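Local structure of response regulator protein (Burkholderia pseudomallei, 3RQI) at residues 127-130 and 131-135; 88-91 and 92-95. The protein is a two-component response regulator that takes a phosphoryl group on a receiver domain and probably controls transcription through a Fis-type helix-turn-helix domain. One frame throughout, in Å; residues are numbered along the deposited sequence.

Interaction 1 of 2, residues 127-130 and 131-135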
loop_
_atom_site.group_PDB
_atom_site.type_symbol
_atom_site.label_atom_id
_atom_site.label_comp_id
_atom_site.label_asym_id
_atom_site.label_seq_id
_atom_site.Cartn_x
_atom_site.Cartn_y
_atom_site.Cartn_z
ATOM N N GLN A 127 12.046 -2.616 2.497
ATOM C CA GLN A 127 11.438 -1.698 1.511
ATOM C C GLN A 127 10.716 -0.537 2.216
ATOM O O GLN A 127 10.791 0.615 1.784
ATOM C CB GLN A 127 10.550 -2.485 0.507
ATOM C CG GLN A 127 11.386 -3.364 -0.521
ATOM C CD GLN A 127 10.687 -4.605 -1.173
ATOM O OE1 GLN A 127 9.512 -4.805 -1.034
ATOM N NE2 GLN A 127 11.472 -5.431 -1.896
ATOM N N ALA A 128 10.056 -0.836 3.329
ATOM C CA ALA A 128 9.395 0.196 4.124
ATOM C C ALA A 128 10.388 1.220 4.674
ATOM O O ALA A 128 10.149 2.426 4.587
ATOM C CB ALA A 128 8.538 -0.436 5.245
ATOM N N GLU A 129 11.501 0.744 5.212
ATOM C CA GLU A 129 12.570 1.657 5.665
ATOM C C GLU A 129 13.138 2.525 4.541
ATOM O O GLU A 129 13.303 3.741 4.717
ATOM C CB GLU A 129 13.702 0.901 6.347
ATOM C CG GLU A 129 14.871 1.828 6.827
ATOM C CD GLU A 129 14.400 2.957 7.753
ATOM O OE1 GLU A 129 13.394 2.754 8.472
ATOM O OE2 GLU A 129 15.047 4.039 7.791
ATOM N N GLU A 130 13.449 1.907 3.398
ATOM C CA GLU A 130 13.948 2.654 2.227
ATOM C C GLU A 130 12.938 3.735 1.833
ATOM O O GLU A 130 13.316 4.866 1.519
ATOM C CB GLU A 130 14.249 1.710 1.052
ATOM C CG GLU A 130 15.342 0.671 1.394
ATOM C CD GLU A 130 15.637 -0.349 0.288
ATOM O OE1 GLU A 130 14.757 -0.634 -0.562
ATOM O OE2 GLU A 130 16.767 -0.895 0.291
ATOM N N ALA A 131 11.642 3.407 1.901
ATOM C CA ALA A 131 10.615 4.400 1.525
ATOM C C ALA A 131 10.617 5.596 2.484
ATOM O O ALA A 131 10.506 6.745 2.065
ATOM C CB ALA A 131 9.205 3.759 1.464
ATOM N N LEU A 132 10.727 5.319 3.772
ATOM C CA LEU A 132 10.704 6.394 4.755
ATOM C C LEU A 132 11.926 7.322 4.609
ATOM O O LEU A 132 11.843 8.511 4.918
ATOM C CB LEU A 132 10.536 5.844 6.173
ATOM C CG LEU A 132 9.109 5.308 6.458
ATOM C CD1 LEU A 132 9.051 4.550 7.754
ATOM C CD2 LEU A 132 8.033 6.384 6.442
ATOM N N GLU A 133 13.033 6.769 4.125
ATOM C CA GLU A 133 14.270 7.525 3.898
ATOM C C GLU A 133 14.225 8.344 2.627
ATOM O O GLU A 133 15.032 9.278 2.454
ATOM C CB GLU A 133 15.464 6.566 3.824
ATOM C CG GLU A 133 15.670 5.817 5.125
ATOM C CD GLU A 133 16.739 4.725 5.061
ATOM O OE1 GLU A 133 17.206 4.330 3.950
ATOM O OE2 GLU A 133 17.098 4.252 6.156
ATOM N N ASN A 134 13.324 7.977 1.717
ATOM C CA ASN A 134 13.246 8.617 0.412
ATOM C C ASN A 134 11.849 9.168 0.117
ATOM O O ASN A 134 11.199 8.718 -0.830
ATOM C CB ASN A 134 13.686 7.628 -0.685
ATOM C CG ASN A 134 15.156 7.247 -0.563
ATOM O OD1 ASN A 134 16.036 7.989 -1.021
ATOM N ND2 ASN A 134 15.432 6.101 0.078
ATOM N N PRO A 135 11.386 10.146 0.924
ATOM C CA PRO A 135 10.100 10.776 0.623
ATOM C C PRO A 135 10.114 11.431 -0.743
ATOM O O PRO A 135 11.150 11.968 -1.170
ATOM C CB PRO A 135 9.975 11.871 1.696
ATOM C CG PRO A 135 10.901 11.448 2.791
ATOM C CD PRO A 135 12.046 10.800 2.073
#

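Interaction 2 of 2, residues 88-91 and 92-95. With SO4 (sulfate ion), chain E.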
loop_
_atom_site.group_PDB
_atom_site.type_symbol
_atom_site.label_atom_id
_atom_site.label_comp_id
_atom_site.label_asym_id
_atom_site.label_seq_id
_atom_site.Cartn_x
_atom_site.Cartn_y
_atom_site.Cartn_z
ATOM N N TYR A 88 -1.902 -2.310 -11.778
ATOM C CA TYR A 88 -2.923 -1.477 -11.179
ATOM C C TYR A 88 -2.644 -1.192 -9.700
ATOM O O TYR A 88 -3.468 -1.463 -8.834
ATOM C CB TYR A 88 -4.283 -2.109 -11.383
ATOM C CG TYR A 88 -4.617 -2.241 -12.846
ATOM C CD1 TYR A 88 -5.016 -1.135 -13.609
ATOM C CD2 TYR A 88 -4.473 -3.463 -13.479
ATOM C CE1 TYR A 88 -5.302 -1.278 -14.972
ATOM C CE2 TYR A 88 -4.749 -3.609 -14.813
ATOM C CZ TYR A 88 -5.162 -2.529 -15.563
ATOM O OH TYR A 88 -5.445 -2.728 -16.904
ATOM N N ALA A 89 -1.455 -0.675 -9.410
ATOM C CA ALA A 89 -1.040 -0.593 -8.011
ATOM C C ALA A 89 -1.821 0.487 -7.264
ATOM O O ALA A 89 -2.119 1.557 -7.823
ATOM C CB ALA A 89 0.460 -0.367 -7.893
ATOM N N SER A 90 -2.154 0.184 -6.008
ATOM C CA SER A 90 -2.781 1.155 -5.115
ATOM C C SER A 90 -2.532 0.785 -3.670
ATOM O O SER A 90 -2.382 -0.410 -3.323
ATOM C CB SER A 90 -4.293 1.254 -5.374
ATOM O OG SER A 90 -4.969 0.010 -5.179
ATOM N N ILE A 91 -2.493 1.804 -2.819
ATOM C CA ILE A 91 -2.415 1.500 -1.369
ATOM C C ILE A 91 -3.567 0.629 -0.922
ATOM O O ILE A 91 -3.350 -0.322 -0.143
ATOM C CB ILE A 91 -2.317 2.804 -0.567
ATOM C CG1 ILE A 91 -0.971 3.437 -0.932
ATOM C CG2 ILE A 91 -2.476 2.535 0.921
ATOM C CD1 ILE A 91 -0.709 4.799 -0.296
ATOM N N ALA A 92 -4.790 0.918 -1.374
ATOM C CA ALA A 92 -5.909 0.144 -0.884
ATOM C C ALA A 92 -5.801 -1.350 -1.209
ATOM O O ALA A 92 -6.066 -2.195 -0.339
ATOM C CB ALA A 92 -7.256 0.725 -1.396
ATOM N N THR A 93 -5.406 -1.678 -2.431
ATOM C CA THR A 93 -5.268 -3.112 -2.744
ATOM C C THR A 93 -4.084 -3.763 -2.043
ATOM O O THR A 93 -4.127 -4.958 -1.746
ATOM C CB THR A 93 -5.221 -3.352 -4.241
ATOM O OG1 THR A 93 -4.178 -2.563 -4.814
ATOM C CG2 THR A 93 -6.533 -2.998 -4.855
ATOM N N ALA A 94 -3.039 -2.985 -1.761
ATOM C CA ALA A 94 -1.872 -3.525 -1.044
ATOM C C ALA A 94 -2.271 -3.868 0.402
ATOM O O ALA A 94 -1.969 -4.935 0.873
ATOM C CB ALA A 94 -0.719 -2.521 -1.109
ATOM N N VAL A 95 -2.990 -2.958 1.068
ATOM C CA VAL A 95 -3.519 -3.224 2.424
ATOM C C VAL A 95 -4.330 -4.533 2.396
ATOM O O VAL A 95 -4.044 -5.420 3.222
ATOM C CB VAL A 95 -4.397 -2.025 2.912
ATOM C CG1 VAL A 95 -5.191 -2.389 4.181
ATOM C CG2 VAL A 95 -3.540 -0.766 3.177
HETATM S S SO4 E . -3.147 5.213 -4.592
HETATM O O1 SO4 E . -2.603 4.329 -5.659
HETATM O O2 SO4 E . -3.537 4.438 -3.454
HETATM O O3 SO4 E . -4.411 5.775 -5.068
HETATM O O4 SO4 E . -2.095 6.206 -4.332
#

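Interaction 1 of 2, residues 127-130 and 131-135
The C-terminal end of helix 123-133 carries this contact, where the carboxylates of Glu129 and Glu133 meet one turn apart. Glu129 OE2 lies 2.6 Å from Glu133 OE2, so close for two acidic oxygens that one group probably holds a proton. The side chains cross at about a right angle and their carboxylate planes stand 78° apart. A bend at chi2 (55°) in Glu129 swings its carboxylate toward Glu133, which runs extended beyond CG and packs CG 3.2 Å from Glu129 O. The backbone bonds Ala131 N to Gln127 O and Leu132 N to Ala128 O continue the helix, and Glu133 N bonds to Glu129 O, with a second, weak bond to Glu130 O. Leu132 CG lies 3.6 Å from Ala128 O, alongside the carbonyl that accepts its own N-H. Ala128, Ala131 and Leu132 pack on Ala92, Ser90 and Thr93 of the second subunit, placing this helix end in the dimer interface. After the last turn the Asn134 side chain folds back over the helix terminus: ND2 reaches Glu130 O at 2.8 Å, nearly straight at 162°, with the acceptor close to the amide plane.

Interaction 2 of 2, residues 88-91 and 92-95
A sulfate ion, probably from the crystallisation liquor, sits at the N-terminus of helix 91-100, beside an N-cap serine whose hydroxyl, Ser90 OG, meets Thr93 OG1 at 2.7 Å. Either hydroxyl could be the donor. Both oxygens lie between their own backbone nitrogen and carbonyl carbon (chi1 60° for Ser90, 55° for Thr93), and this brings them together across the first turn. Tyr105 OH, on the neighbouring strand 104-107, also bonds to Thr93 OG1 and to Ser90 N, tying the helix start to the parallel sheet of the receiver fold. The sulfate accepts a hydrogen bond from Ile91 N through O2, at 2.9 Å; His169 ND1 and the backbone N atoms of Arg170 and Arg171 also hydrogen-bond to it. Its negative charge would be favoured by the positive end of the helix dipole. Ahead of the cap, Tyr88 points its hydroxyl to a citrate, probably of the same origin, and its ring meets that of His60, a calcium ligand. Ala94 N bonds to Ser90 O at 3.1 Å. On the flank of that turn Ile91 CG2 packs against Val95 CG2 at 4.1 Å, and Val95 N donates to Ile91 O over 2.9 Å in an almost straight bond of 174°.

How the interactions relate
The two contacts sit at opposite kinds of helix end: interaction 2 opens helix 91-100, directly after strand 81-86 and its loop, whereas interaction 1 closes helix 123-133 further along the chain. Strand 104-107 and helix 112-118 come between them. Their centres are 17 Å apart and their nearest atoms about 10 Å, so they do not touch within one chain. Across the dimer, however, they do meet: residues of 88-95 in one subunit pack on residues of 127-135 in the other. The loop and helix start, whose Tyr88 lies close to the calcium site, are thereby joined to helix 123-133, which could link the region by the phosphorylated site to the dimer interface.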